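Local coordinates for nitrate transport protein (Parabacteroides distasonis, PDB 3HN0) that probably serves as the substrate-binding component of an ABC transporter, perhaps for nitrate or a related small solute, capturing it outside the inner membrane for import, at residues K76-P81 / T184-T189; N64-Y69 / A276-E281; L88-P93 / V144-L149. One frame throughout, in Å; residues are numbered along the deposited sequence.

Contact 1 (K76-P81 / T184-T189); sequences KLAGCP and TAVVYT
Tyr188 and Lys76 form one end of this strand pairing, and with Val186 they bury the greatest area in it. Their backbones are joined by two reciprocal bonds, Lys76 N to Tyr188 O and Tyr188 N to Lys76 O, each 3.0 Å long. Tyr188 CG sits between its own backbone N and carbonyl carbon (chi1 66°), a rotation that lays the ring across the neighbouring strand instead of out beyond it. CD1 of Tyr188 then comes to 3.8 Å from Ala78 CB, the ring edge faces Ala78 N, and the phenol oxygen passes beside CB and CD of Lys76. Glu193 OE1 is hydrogen-bonded to that hydroxyl, and the ammonium of Lys76 runs on to Gly277 O. Were the ring cut back to an alanine here, Glu193 would probably lose its phenol partner and a gap would be likely to open beside Ala78 CB and the Lys76 chain. Between neighbouring strands 76-82 and 184-188 of the mixed sheet, the antiparallel register slips by one residue at a classic beta bulge: Ala78 and Gly79 both stand opposite Val186. Val186 consequently bonds to two successive residues, accepting from Ala78 N at 2.8 Å and giving its own N-H to Gly79 O along a nearly straight path of 170°. Its CG2 lies 3.8 Å from Pro81 CD, the two side chains crossing at a slant. On the sheet face of Leu77 and Val187, Leu77 CD1 meets Ala185 CB at 3.5 Å, beneath helix 62-70.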
ATOM      1  N   LYS A  76      -4.291 -19.039 -16.008  1.00 13.16           N
ATOM      2  CA  LYS A  76      -3.344 -18.600 -15.018  1.00 14.82           C
ATOM      3  C   LYS A  76      -3.522 -17.111 -14.824  1.00 14.67           C
ATOM      4  O   LYS A  76      -4.059 -16.377 -15.703  1.00 12.10           O
ATOM      5  CB  LYS A  76      -1.886 -18.902 -15.407  1.00 15.98           C
ATOM      6  CG  LYS A  76      -1.602 -20.393 -15.548  1.00 15.27           C
ATOM      7  CD  LYS A  76      -0.140 -20.725 -15.603  1.00 19.04           C
ATOM      8  CE  LYS A  76       0.093 -22.234 -15.771  1.00 23.52           C
ATOM      9  NZ  LYS A  76      -0.580 -23.079 -14.695  1.00 16.74           N
ATOM     10  N   LEU A  77      -3.024 -16.651 -13.704  1.00 13.44           N
ATOM     11  CA  LEU A  77      -3.068 -15.256 -13.383  1.00 10.03           C
ATOM     12  C   LEU A  77      -1.857 -14.503 -13.943  1.00 12.34           C
ATOM     13  O   LEU A  77      -0.731 -14.798 -13.575  1.00 13.97           O
ATOM     14  CB  LEU A  77      -3.086 -15.065 -11.875  1.00 11.21           C
ATOM     15  CG  LEU A  77      -3.059 -13.625 -11.392  1.00 12.18           C
ATOM     16  CD1 LEU A  77      -4.366 -12.870 -11.713  1.00 13.12           C
ATOM     17  CD2 LEU A  77      -2.795 -13.585  -9.888  1.00 13.47           C
ATOM     18  N   ALA A  78      -2.081 -13.496 -14.796  1.00 10.16           N
ATOM     19  CA  ALA A  78      -0.993 -12.621 -15.220  1.00 11.09           C
ATOM     20  C   ALA A  78      -0.640 -11.604 -14.143  1.00 14.46           C
ATOM     21  O   ALA A  78       0.532 -11.442 -13.803  1.00 13.39           O
ATOM     22  CB  ALA A  78      -1.310 -11.903 -16.586  1.00 11.74           C
ATOM     23  N   GLY A  79      -1.654 -10.890 -13.639  1.00 13.64           N
ATOM     24  CA  GLY A  79      -1.421  -9.820 -12.714  1.00 12.53           C
ATOM     25  C   GLY A  79      -2.661  -9.010 -12.479  1.00 13.50           C
ATOM     26  O   GLY A  79      -3.759  -9.443 -12.847  1.00 12.17           O
ATOM     27  N   CYS A  80      -2.475  -7.833 -11.894  1.00 10.95           N
ATOM     28  CA  CYS A  80      -3.591  -6.958 -11.490  1.00 12.43           C
ATOM     29  C   CYS A  80      -3.325  -5.537 -11.948  1.00 13.51           C
ATOM     30  O   CYS A  80      -2.252  -5.012 -11.667  1.00 11.66           O
ATOM     31  CB  CYS A  80      -3.791  -7.044 -10.001  1.00 12.03           C
ATOM     32  SG  CYS A  80      -5.079  -5.886  -9.392  1.00 16.50           S
ATOM     33  N   PRO A  81      -4.309  -4.887 -12.643  1.00 13.36           N
ATOM     34  CA  PRO A  81      -4.075  -3.570 -13.217  1.00 13.01           C
ATOM     35  C   PRO A  81      -4.710  -2.404 -12.493  1.00 13.40           C
ATOM     36  O   PRO A  81      -4.568  -1.268 -12.940  1.00 16.33           O
ATOM     37  CB  PRO A  81      -4.767  -3.700 -14.574  1.00 14.34           C
ATOM     38  CG  PRO A  81      -5.936  -4.564 -14.316  1.00 12.61           C
ATOM     39  CD  PRO A  81      -5.458  -5.543 -13.263  1.00 18.04           C
ATOM     40  N   THR A 184      -8.533  -7.508  -8.552  1.00 11.33           N
ATOM     41  CA  THR A 184      -8.867  -7.670  -9.940  1.00 11.03           C
ATOM     42  C   THR A 184      -7.788  -8.475 -10.660  1.00 14.23           C
ATOM     43  O   THR A 184      -6.586  -8.232 -10.450  1.00 14.17           O
ATOM     44  CB  THR A 184      -8.995  -6.319 -10.607  1.00 12.19           C
ATOM     45  OG1 THR A 184      -9.979  -5.540  -9.916  1.00 16.36           O
ATOM     46  CG2 THR A 184      -9.362  -6.479 -12.084  1.00 16.36           C
ATOM     47  N   ALA A 185      -8.219  -9.466 -11.427  1.00 12.71           N
ATOM     48  CA  ALA A 185      -7.338 -10.387 -12.097  1.00 11.03           C
ATOM     49  C   ALA A 185      -7.397 -10.215 -13.592  1.00 11.39           C
ATOM     50  O   ALA A 185      -8.492 -10.131 -14.197  1.00 12.63           O
ATOM     51  CB  ALA A 185      -7.721 -11.859 -11.803  1.00 12.64           C
ATOM     52  N   VAL A 186      -6.213 -10.194 -14.181  1.00 10.57           N
ATOM     53  CA  VAL A 186      -6.067 -10.448 -15.619  1.00 10.85           C
ATOM     54  C   VAL A 186      -5.643 -11.891 -15.728  1.00 11.75           C
ATOM     55  O   VAL A 186      -4.540 -12.250 -15.282  1.00 11.97           O
ATOM     56  CB  VAL A 186      -5.026  -9.519 -16.278  1.00 12.22           C
ATOM     57  CG1 VAL A 186      -4.880  -9.843 -17.769  1.00 14.51           C
ATOM     58  CG2 VAL A 186      -5.374  -8.036 -16.064  1.00 16.61           C
ATOM     59  N   VAL A 187      -6.466 -12.710 -16.374  1.00 10.57           N
ATOM     60  CA  VAL A 187      -6.164 -14.129 -16.556  1.00  9.83           C
ATOM     61  C   VAL A 187      -6.005 -14.457 -18.036  1.00 11.50           C
ATOM     62  O   VAL A 187      -6.523 -13.730 -18.890  1.00 12.54           O
ATOM     63  CB  VAL A 187      -7.261 -15.023 -15.922  1.00 10.09           C
ATOM     64  CG1 VAL A 187      -7.377 -14.666 -14.391  1.00 13.73           C
ATOM     65  CG2 VAL A 187      -8.601 -14.964 -16.684  1.00  8.31           C
ATOM     66  N   TYR A 188      -5.290 -15.546 -18.329  1.00 13.18           N
ATOM     67  CA  TYR A 188      -4.991 -15.912 -19.692  1.00 13.26           C
ATOM     68  C   TYR A 188      -5.012 -17.419 -19.855  1.00 15.61           C
ATOM     69  O   TYR A 188      -4.809 -18.189 -18.889  1.00 13.96           O
ATOM     70  CB  TYR A 188      -3.644 -15.311 -20.125  1.00 13.63           C
ATOM     71  CG  TYR A 188      -2.439 -15.828 -19.428  1.00 11.88           C
ATOM     72  CD1 TYR A 188      -2.011 -15.290 -18.221  1.00 13.85           C
ATOM     73  CD2 TYR A 188      -1.707 -16.916 -19.945  1.00 11.71           C
ATOM     74  CE1 TYR A 188      -0.941 -15.776 -17.564  1.00 17.46           C
ATOM     75  CE2 TYR A 188      -0.608 -17.376 -19.293  1.00 13.22           C
ATOM     76  CZ  TYR A 188      -0.192 -16.804 -18.121  1.00 14.87           C
ATOM     77  OH  TYR A 188       0.915 -17.309 -17.424  1.00 17.40           O
ATOM     78  N   THR A 189      -5.219 -17.814 -21.094  1.00 12.41           N
ATOM     79  CA  THR A 189      -5.321 -19.232 -21.437  1.00 13.64           C
ATOM     80  C   THR A 189      -3.972 -19.721 -21.949  1.00 13.08           C
ATOM     81  O   THR A 189      -3.057 -18.963 -22.191  1.00 16.39           O
ATOM     82  CB  THR A 189      -6.398 -19.441 -22.521  1.00 16.27           C
ATOM     83  OG1 THR A 189      -6.101 -18.582 -23.594  1.00 15.78           O
ATOM     84  CG2 THR A 189      -7.842 -19.165 -22.025  1.00 17.03           C
TER

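Contact 2 (N64-Y69 / A276-E281); sequences NAANLY and AGFIPE
Phe278 and Tyr69 interlock across this contact: the phenylalanine ring fits against the alanines of the helix, and the tyrosine against the backbone at Gly277-Phe278. The Phe278 ring, carried by a short 3-10 turn, reaches helix 62-70 with CE1 and CZ, which lie in the shallow groove between Ala65, Ala66 and Tyr69. Small residues make this groove possible: Phe278 CZ comes to 4.1 Å from Ala65 CB and lies close to the backbone N of Ala66, while CE1 rests near Ala65 O. The tyrosine forms the remaining wall. A chi1 of 178° carries the Tyr69 ring away from its own backbone N and out from the helix, spreading it over the start of the Phe278 side chain. There Phe278 CB stands 4.0 Å from the centroid of the tyrosine ring and only 7° off its normal, a well-centred CH-pi contact. The two rings themselves meet obliquely, their planes 56° apart; Phe278 CD1 comes within 3.6 Å of Tyr69 CG, close to the root of the tyrosine side chain. At the other end of the tyrosine, Gly277, with no side chain, lets the phenol oxygen of Tyr69 lie 3.2 Å from its CA. Tyr69 OH finds its polar partner in Asp275, whose carboxylate also bonds to Gly277 N and so ties the phenol to the turn. Pro274 adds a further apolar surface beside Ala66 and Tyr69. A turn near the C-terminus thus packs by oblique aromatic contact on helix 62-70, which flanks the mixed sheet of one alpha/beta lobe, consistent with a periplasmic binding protein fold.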
ATOM      1  N   ASN A  64     -13.047 -14.818  -8.522  1.00 10.72           N
ATOM      2  CA  ASN A  64     -13.487 -15.675  -9.618  1.00 10.56           C
ATOM      3  C   ASN A  64     -12.335 -16.375 -10.245  1.00 11.10           C
ATOM      4  O   ASN A  64     -12.431 -17.541 -10.629  1.00 12.15           O
ATOM      5  CB  ASN A  64     -14.254 -14.885 -10.700  1.00 12.07           C
ATOM      6  CG  ASN A  64     -15.563 -14.279 -10.177  1.00 15.22           C
ATOM      7  OD1 ASN A  64     -15.528 -13.337  -9.384  1.00 19.04           O
ATOM      8  ND2 ASN A  64     -16.701 -14.805 -10.622  1.00 14.80           N
ATOM      9  N   ALA A  65     -11.236 -15.660 -10.411  1.00 12.69           N
ATOM     10  CA  ALA A  65     -10.045 -16.240 -11.027  1.00 14.06           C
ATOM     11  C   ALA A  65      -9.564 -17.422 -10.191  1.00 12.30           C
ATOM     12  O   ALA A  65      -9.337 -18.547 -10.701  1.00 12.40           O
ATOM     13  CB  ALA A  65      -8.954 -15.150 -11.186  1.00 14.26           C
ATOM     14  N   ALA A  66      -9.494 -17.217  -8.886  1.00 11.16           N
ATOM     15  CA  ALA A  66      -9.109 -18.281  -7.979  1.00 10.04           C
ATOM     16  C   ALA A  66     -10.019 -19.496  -8.044  1.00 11.36           C
ATOM     17  O   ALA A  66      -9.543 -20.646  -8.080  1.00 11.93           O
ATOM     18  CB  ALA A  66      -9.019 -17.760  -6.551  1.00  8.98           C
ATOM     19  N   ASN A  67     -11.319 -19.253  -8.017  1.00 10.83           N
ATOM     20  CA  ASN A  67     -12.318 -20.308  -8.082  1.00 12.38           C
ATOM     21  C   ASN A  67     -12.204 -21.093  -9.376  1.00 10.23           C
ATOM     22  O   ASN A  67     -12.086 -22.306  -9.372  1.00 12.64           O
ATOM     23  CB  ASN A  67     -13.723 -19.706  -7.966  1.00 12.21           C
ATOM     24  CG  ASN A  67     -14.778 -20.787  -7.831  1.00 18.34           C
ATOM     25  OD1 ASN A  67     -14.636 -21.690  -7.027  1.00 18.27           O
ATOM     26  ND2 ASN A  67     -15.819 -20.712  -8.638  1.00 21.28           N
ATOM     27  N   LEU A  68     -12.171 -20.409 -10.511  1.00 12.60           N
ATOM     28  CA  LEU A  68     -11.992 -21.101 -11.788  1.00 13.42           C
ATOM     29  C   LEU A  68     -10.725 -21.967 -11.829  1.00 12.74           C
ATOM     30  O   LEU A  68     -10.755 -23.120 -12.294  1.00 13.34           O
ATOM     31  CB  LEU A  68     -11.929 -20.098 -12.940  1.00 15.43           C
ATOM     32  CG  LEU A  68     -13.211 -19.347 -13.265  1.00 24.50           C
ATOM     33  CD1 LEU A  68     -12.903 -18.330 -14.415  1.00 25.62           C
ATOM     34  CD2 LEU A  68     -14.285 -20.289 -13.642  1.00 25.04           C
ATOM     35  N   TYR A  69      -9.614 -21.417 -11.353  1.00 10.94           N
ATOM     36  CA  TYR A  69      -8.380 -22.169 -11.276  1.00 12.63           C
ATOM     37  C   TYR A  69      -8.537 -23.412 -10.378  1.00  9.30           C
ATOM     38  O   TYR A  69      -8.115 -24.534 -10.771  1.00 13.33           O
ATOM     39  CB  TYR A  69      -7.202 -21.299 -10.819  1.00 11.38           C
ATOM     40  CG  TYR A  69      -5.928 -22.102 -10.700  1.00 10.91           C
ATOM     41  CD1 TYR A  69      -5.118 -22.280 -11.811  1.00 15.23           C
ATOM     42  CD2 TYR A  69      -5.542 -22.700  -9.485  1.00 10.30           C
ATOM     43  CE1 TYR A  69      -3.971 -23.063 -11.747  1.00 18.77           C
ATOM     44  CE2 TYR A  69      -4.375 -23.482  -9.394  1.00 14.90           C
ATOM     45  CZ  TYR A  69      -3.594 -23.664 -10.534  1.00 17.10           C
ATOM     46  OH  TYR A  69      -2.454 -24.431 -10.526  1.00 17.47           O
ATOM     47  N   ALA A 276       0.637 -23.358  -6.529  1.00 17.54           N
ATOM     48  CA  ALA A 276       1.675 -22.529  -7.163  1.00 17.73           C
ATOM     49  C   ALA A 276       1.458 -22.369  -8.683  1.00 19.59           C
ATOM     50  O   ALA A 276       1.876 -21.378  -9.236  1.00 17.83           O
ATOM     51  CB  ALA A 276       3.080 -23.056  -6.867  1.00 18.69           C
ATOM     52  N   GLY A 277       0.745 -23.293  -9.320  1.00 18.48           N
ATOM     53  CA  GLY A 277       0.473 -23.199 -10.765  1.00 18.19           C
ATOM     54  C   GLY A 277      -0.454 -22.042 -11.200  1.00 16.70           C
ATOM     55  O   GLY A 277      -0.603 -21.770 -12.388  1.00 18.25           O
ATOM     56  N   PHE A 278      -1.091 -21.391 -10.228  1.00 15.08           N
ATOM     57  CA  PHE A 278      -1.970 -20.244 -10.506  1.00 14.50           C
ATOM     58  C   PHE A 278      -1.194 -19.088 -11.123  1.00 18.96           C
ATOM     59  O   PHE A 278      -1.738 -18.336 -11.969  1.00 15.88           O
ATOM     60  CB  PHE A 278      -2.615 -19.801  -9.201  1.00 16.03           C
ATOM     61  CG  PHE A 278      -3.641 -18.719  -9.323  1.00 14.23           C
ATOM     62  CD1 PHE A 278      -4.681 -18.809 -10.222  1.00 19.32           C
ATOM     63  CD2 PHE A 278      -3.630 -17.648  -8.409  1.00 12.82           C
ATOM     64  CE1 PHE A 278      -5.674 -17.836 -10.233  1.00 15.93           C
ATOM     65  CE2 PHE A 278      -4.629 -16.667  -8.464  1.00 11.06           C
ATOM     66  CZ  PHE A 278      -5.627 -16.775  -9.333  1.00 18.90           C
ATOM     67  N   ILE A 279       0.061 -18.948 -10.700  1.00 16.31           N
ATOM     68  CA  ILE A 279       0.963 -17.859 -11.139  1.00 19.59           C
ATOM     69  C   ILE A 279       2.095 -18.435 -12.021  1.00 20.60           C
ATOM     70  O   ILE A 279       2.690 -19.416 -11.653  1.00 24.10           O
ATOM     71  CB  ILE A 279       1.459 -17.134  -9.907  1.00 20.10           C
ATOM     72  CG1 ILE A 279       0.254 -16.418  -9.254  1.00 22.44           C
ATOM     73  CG2 ILE A 279       2.598 -16.116 -10.232  1.00 24.41           C
ATOM     74  CD1 ILE A 279       0.492 -15.909  -7.901  1.00 25.51           C
ATOM     75  N   PRO A 280       2.390 -17.812 -13.184  1.00 22.74           N
ATOM     76  CA  PRO A 280       3.516 -18.365 -13.964  1.00 24.25           C
ATOM     77  C   PRO A 280       4.841 -18.342 -13.185  1.00 27.72           C
ATOM     78  O   PRO A 280       5.059 -17.425 -12.378  1.00 25.56           O
ATOM     79  CB  PRO A 280       3.602 -17.448 -15.198  1.00 23.98           C
ATOM     80  CG  PRO A 280       2.785 -16.199 -14.880  1.00 22.90           C
ATOM     81  CD  PRO A 280       1.864 -16.543 -13.734  1.00 23.29           C
ATOM     82  N   GLU A 281       5.696 -19.337 -13.440  1.00 35.81           N
ATOM     83  CA  GLU A 281       7.065 -19.382 -12.892  1.00 42.04           C
ATOM     84  C   GLU A 281       7.893 -18.230 -13.487  1.00 47.34           C
ATOM     85  O   GLU A 281       7.538 -17.665 -14.546  1.00 46.94           O
ATOM     86  CB  GLU A 281       7.746 -20.747 -13.178  1.00 42.76           C
ATOM     87  CG  GLU A 281       7.209 -21.951 -12.368  1.00 40.78           C
TER

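Contact 3 (L88-P93 / V144-L149); sequences LVEKTP and VNRAVL
Between Leu88-Lys91 and Asn145-Val148 the backbones run antiparallel in regular register, with reciprocal bonds between Val89 and Ala147 and a further one of 2.9 Å from Lys91 N to Asn145 O. Leu88, Glu90, Arg146 and Val148 share one face. There Glu90 and Arg146 lie side by side and point the same way. In the Glu90 conformer given here, one of two, the arginine grips a single oxygen with two nitrogens: NE and NH2 each stand 2.8 Å from Glu90 OE1. That oxygen lies at the guanidinium edge, in its plane, but the carboxylate is turned by 62°, so NH2 meets OE1 nearly along the C-O axis whereas NE comes from above the carboxylate plane. A bend at chi3 (-82°) of Arg146 swings its guanidinium alongside the acid. Thr167 holds the other carboxylate oxygen of this conformer, and Pro97 O and the Tyr123 ring engage the arginine further. On the reverse face Val89 CG2 touches Ala147 CB at 4.1 Å, beneath helices 132-141 and 153-160. Together the segments supply two of the three strands of an antiparallel sheet, with 87-90 in the middle between 146-149 and 165-169.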
ATOM      1  N   LEU A  88     -15.779   4.331   0.939  1.00 11.68           N
ATOM      2  CA  LEU A  88     -16.955   4.597   1.759  1.00 12.38           C
ATOM      3  C   LEU A  88     -17.374   6.041   1.581  1.00 11.98           C
ATOM      4  O   LEU A  88     -16.539   6.944   1.722  1.00 13.30           O
ATOM      5  CB  LEU A  88     -16.599   4.383   3.224  1.00 11.41           C
ATOM      6  CG  LEU A  88     -17.646   4.623   4.313  1.00 21.17           C
ATOM      7  CD1 LEU A  88     -18.831   3.687   4.152  1.00 17.77           C
ATOM      8  CD2 LEU A  88     -16.927   4.451   5.661  1.00 22.20           C
ATOM      9  N   VAL A  89     -18.661   6.271   1.346  1.00 13.37           N
ATOM     10  CA  VAL A  89     -19.208   7.612   1.233  1.00 10.25           C
ATOM     11  C   VAL A  89     -20.305   7.811   2.284  1.00 13.77           C
ATOM     12  O   VAL A  89     -21.018   6.877   2.631  1.00 13.10           O
ATOM     13  CB  VAL A  89     -19.770   7.883  -0.182  1.00 13.19           C
ATOM     14  CG1 VAL A  89     -18.651   7.828  -1.213  1.00 13.06           C
ATOM     15  CG2 VAL A  89     -20.909   6.866  -0.579  1.00 13.64           C
ATOM     16  N   GLU A  90     -20.405   9.027   2.784  1.00 12.16           N
ATOM     17  CA  GLU A  90     -21.395   9.360   3.786  0.60 13.73           C
ATOM     18  C   GLU A  90     -21.930  10.754   3.511  1.00 13.85           C
ATOM     19  O   GLU A  90     -21.192  11.636   3.041  1.00 15.30           O
ATOM     20  CB  GLU A  90     -20.805   9.253   5.213  0.60 15.76           C
ATOM     21  CG  GLU A  90     -19.932   8.017   5.449  0.60 18.48           C
ATOM     22  CD  GLU A  90     -19.543   7.807   6.909  0.60 24.69           C
ATOM     23  OE1 GLU A  90     -20.461   7.721   7.763  0.60 17.15           O
ATOM     24  OE2 GLU A  90     -18.324   7.695   7.198  0.60 25.80           O
ATOM     25  N   LYS A  91     -23.211  10.931   3.808  1.00 14.82           N
ATOM     26  CA  LYS A  91     -23.854  12.231   3.749  1.00 21.77           C
ATOM     27  C   LYS A  91     -23.761  12.897   5.099  1.00 27.67           C
ATOM     28  O   LYS A  91     -23.767  12.219   6.121  1.00 27.30           O
ATOM     29  CB  LYS A  91     -25.324  12.085   3.386  1.00 22.76           C
ATOM     30  CG  LYS A  91     -25.526  11.839   1.935  1.00 23.83           C
ATOM     31  CD  LYS A  91     -26.989  11.721   1.528  1.00 29.64           C
ATOM     32  CE  LYS A  91     -27.768  13.027   1.713  1.00 37.57           C
ATOM     33  NZ  LYS A  91     -28.529  13.431   0.502  1.00 34.95           N
ATOM     34  N   THR A  92     -23.663  14.230   5.068  1.00 33.71           N
ATOM     35  CA  THR A  92     -23.786  15.091   6.248  1.00 38.30           C
ATOM     36  C   THR A  92     -24.987  16.020   6.043  1.00 38.56           C
ATOM     37  O   THR A  92     -25.036  16.747   5.042  1.00 35.65           O
ATOM     38  CB  THR A  92     -22.535  15.974   6.444  1.00 40.38           C
ATOM     39  OG1 THR A  92     -21.372  15.161   6.284  1.00 40.66           O
ATOM     40  CG2 THR A  92     -22.527  16.633   7.839  1.00 41.23           C
ATOM     41  N   PRO A  93     -25.964  15.987   6.969  1.00 40.47           N
ATOM     42  CA  PRO A  93     -26.024  15.148   8.167  1.00 42.60           C
ATOM     43  C   PRO A  93     -26.357  13.697   7.870  1.00 45.23           C
ATOM     44  O   PRO A  93     -26.930  13.371   6.814  1.00 45.98           O
ATOM     45  CB  PRO A  93     -27.156  15.785   8.993  1.00 42.60           C
ATOM     46  CG  PRO A  93     -28.024  16.463   7.983  1.00 41.65           C
ATOM     47  CD  PRO A  93     -27.074  16.964   6.927  1.00 41.20           C
ATOM     48  N   VAL A 144     -30.408   6.326   0.934  1.00 11.45           N
ATOM     49  CA  VAL A 144     -29.083   5.865   1.348  1.00 12.25           C
ATOM     50  C   VAL A 144     -28.223   7.051   1.802  1.00 13.24           C
ATOM     51  O   VAL A 144     -27.975   7.973   1.027  1.00 12.17           O
ATOM     52  CB  VAL A 144     -28.414   5.134   0.184  1.00 11.11           C
ATOM     53  CG1 VAL A 144     -26.935   4.716   0.550  1.00 11.97           C
ATOM     54  CG2 VAL A 144     -29.236   3.925  -0.263  1.00 13.54           C
ATOM     55  N   ASN A 145     -27.748   7.026   3.049  1.00 13.03           N
ATOM     56  CA  ASN A 145     -26.884   8.064   3.595  0.55 12.74           C
ATOM     57  C   ASN A 145     -25.444   7.572   3.794  1.00 13.08           C
ATOM     58  O   ASN A 145     -24.560   8.341   4.109  1.00 14.91           O
ATOM     59  CB  ASN A 145     -27.454   8.545   4.940  0.55 13.76           C
ATOM     60  CG  ASN A 145     -28.850   9.167   4.799  0.55 18.05           C
ATOM     61  OD1 ASN A 145     -29.120   9.907   3.849  0.55 29.12           O
ATOM     62  ND2 ASN A 145     -29.728   8.868   5.737  0.55 13.53           N
ATOM     63  N   ARG A 146     -25.224   6.281   3.654  1.00 13.65           N
ATOM     64  CA  ARG A 146     -23.883   5.750   3.852  1.00 15.22           C
ATOM     65  C   ARG A 146     -23.804   4.514   2.982  1.00 14.47           C
ATOM     66  O   ARG A 146     -24.737   3.710   2.982  1.00 14.81           O
ATOM     67  CB  ARG A 146     -23.713   5.507   5.360  1.00 19.06           C
ATOM     68  CG  ARG A 146     -22.600   4.651   5.853  1.00 28.30           C
ATOM     69  CD  ARG A 146     -22.750   4.457   7.400  1.00 27.49           C
ATOM     70  NE  ARG A 146     -22.211   5.581   8.148  1.00 30.12           N
ATOM     71  CZ  ARG A 146     -22.391   5.783   9.455  1.00 37.46           C
ATOM     72  NH1 ARG A 146     -23.118   4.948  10.179  1.00 33.45           N
ATOM     73  NH2 ARG A 146     -21.832   6.828  10.045  1.00 38.07           N
ATOM     74  N   ALA A 147     -22.713   4.407   2.203  1.00 13.76           N
ATOM     75  CA  ALA A 147     -22.568   3.348   1.247  1.00 11.61           C
ATOM     76  C   ALA A 147     -21.124   3.137   0.858  1.00 13.25           C
ATOM     77  O   ALA A 147     -20.256   3.947   1.161  1.00 14.56           O
ATOM     78  CB  ALA A 147     -23.420   3.665  -0.017  1.00 10.43           C
ATOM     79  N   VAL A 148     -20.906   1.999   0.217  1.00 12.33           N
ATOM     80  CA  VAL A 148     -19.653   1.744  -0.454  0.60 12.84           C
ATOM     81  C   VAL A 148     -19.872   1.742  -1.956  1.00 15.82           C
ATOM     82  O   VAL A 148     -20.866   1.213  -2.447  1.00 15.89           O
ATOM     83  CB  VAL A 148     -18.992   0.437  -0.001  0.60 14.05           C
ATOM     84  CG1 VAL A 148     -18.439   0.582   1.425  0.60 11.77           C
ATOM     85  CG2 VAL A 148     -19.934  -0.714  -0.145  0.60 11.52           C
ATOM     86  N   LEU A 149     -18.926   2.359  -2.673  1.00 13.97           N
ATOM     87  CA  LEU A 149     -18.976   2.487  -4.143  1.00 12.73           C
ATOM     88  C   LEU A 149     -17.581   2.464  -4.748  1.00 12.93           C
ATOM     89  O   LEU A 149     -16.631   2.889  -4.137  1.00 14.07           O
ATOM     90  CB  LEU A 149     -19.657   3.807  -4.568  1.00 12.74           C
ATOM     91  CG  LEU A 149     -21.155   3.932  -4.354  1.00 14.47           C
ATOM     92  CD1 LEU A 149     -21.609   5.396  -4.637  1.00 11.69           C
ATOM     93  CD2 LEU A 149     -21.989   2.974  -5.157  1.00 14.70           C
TER

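All three contacts are largely buried, but they belong to two separate regions of the chain. Contacts 1 and 2 adjoin, their centres about 9 Å apart: strand 76-82 of the first directly follows helix 62-70 of the second, and Leu77 N probably bonds to the turn of contact 2 at Phe278 O. Contact 3 lies across the centre of the chain, about 32 Å from contact 1 between centres, in a different sheet. Chemistry follows place. Contacts 1 and 3 are both backbone-bonded strand pairs, one bulged, its polar side-chain ends bonded outside the pair, the other regular and carrying a salt bridge, whereas contact 2 relies on aromatic and apolar fit.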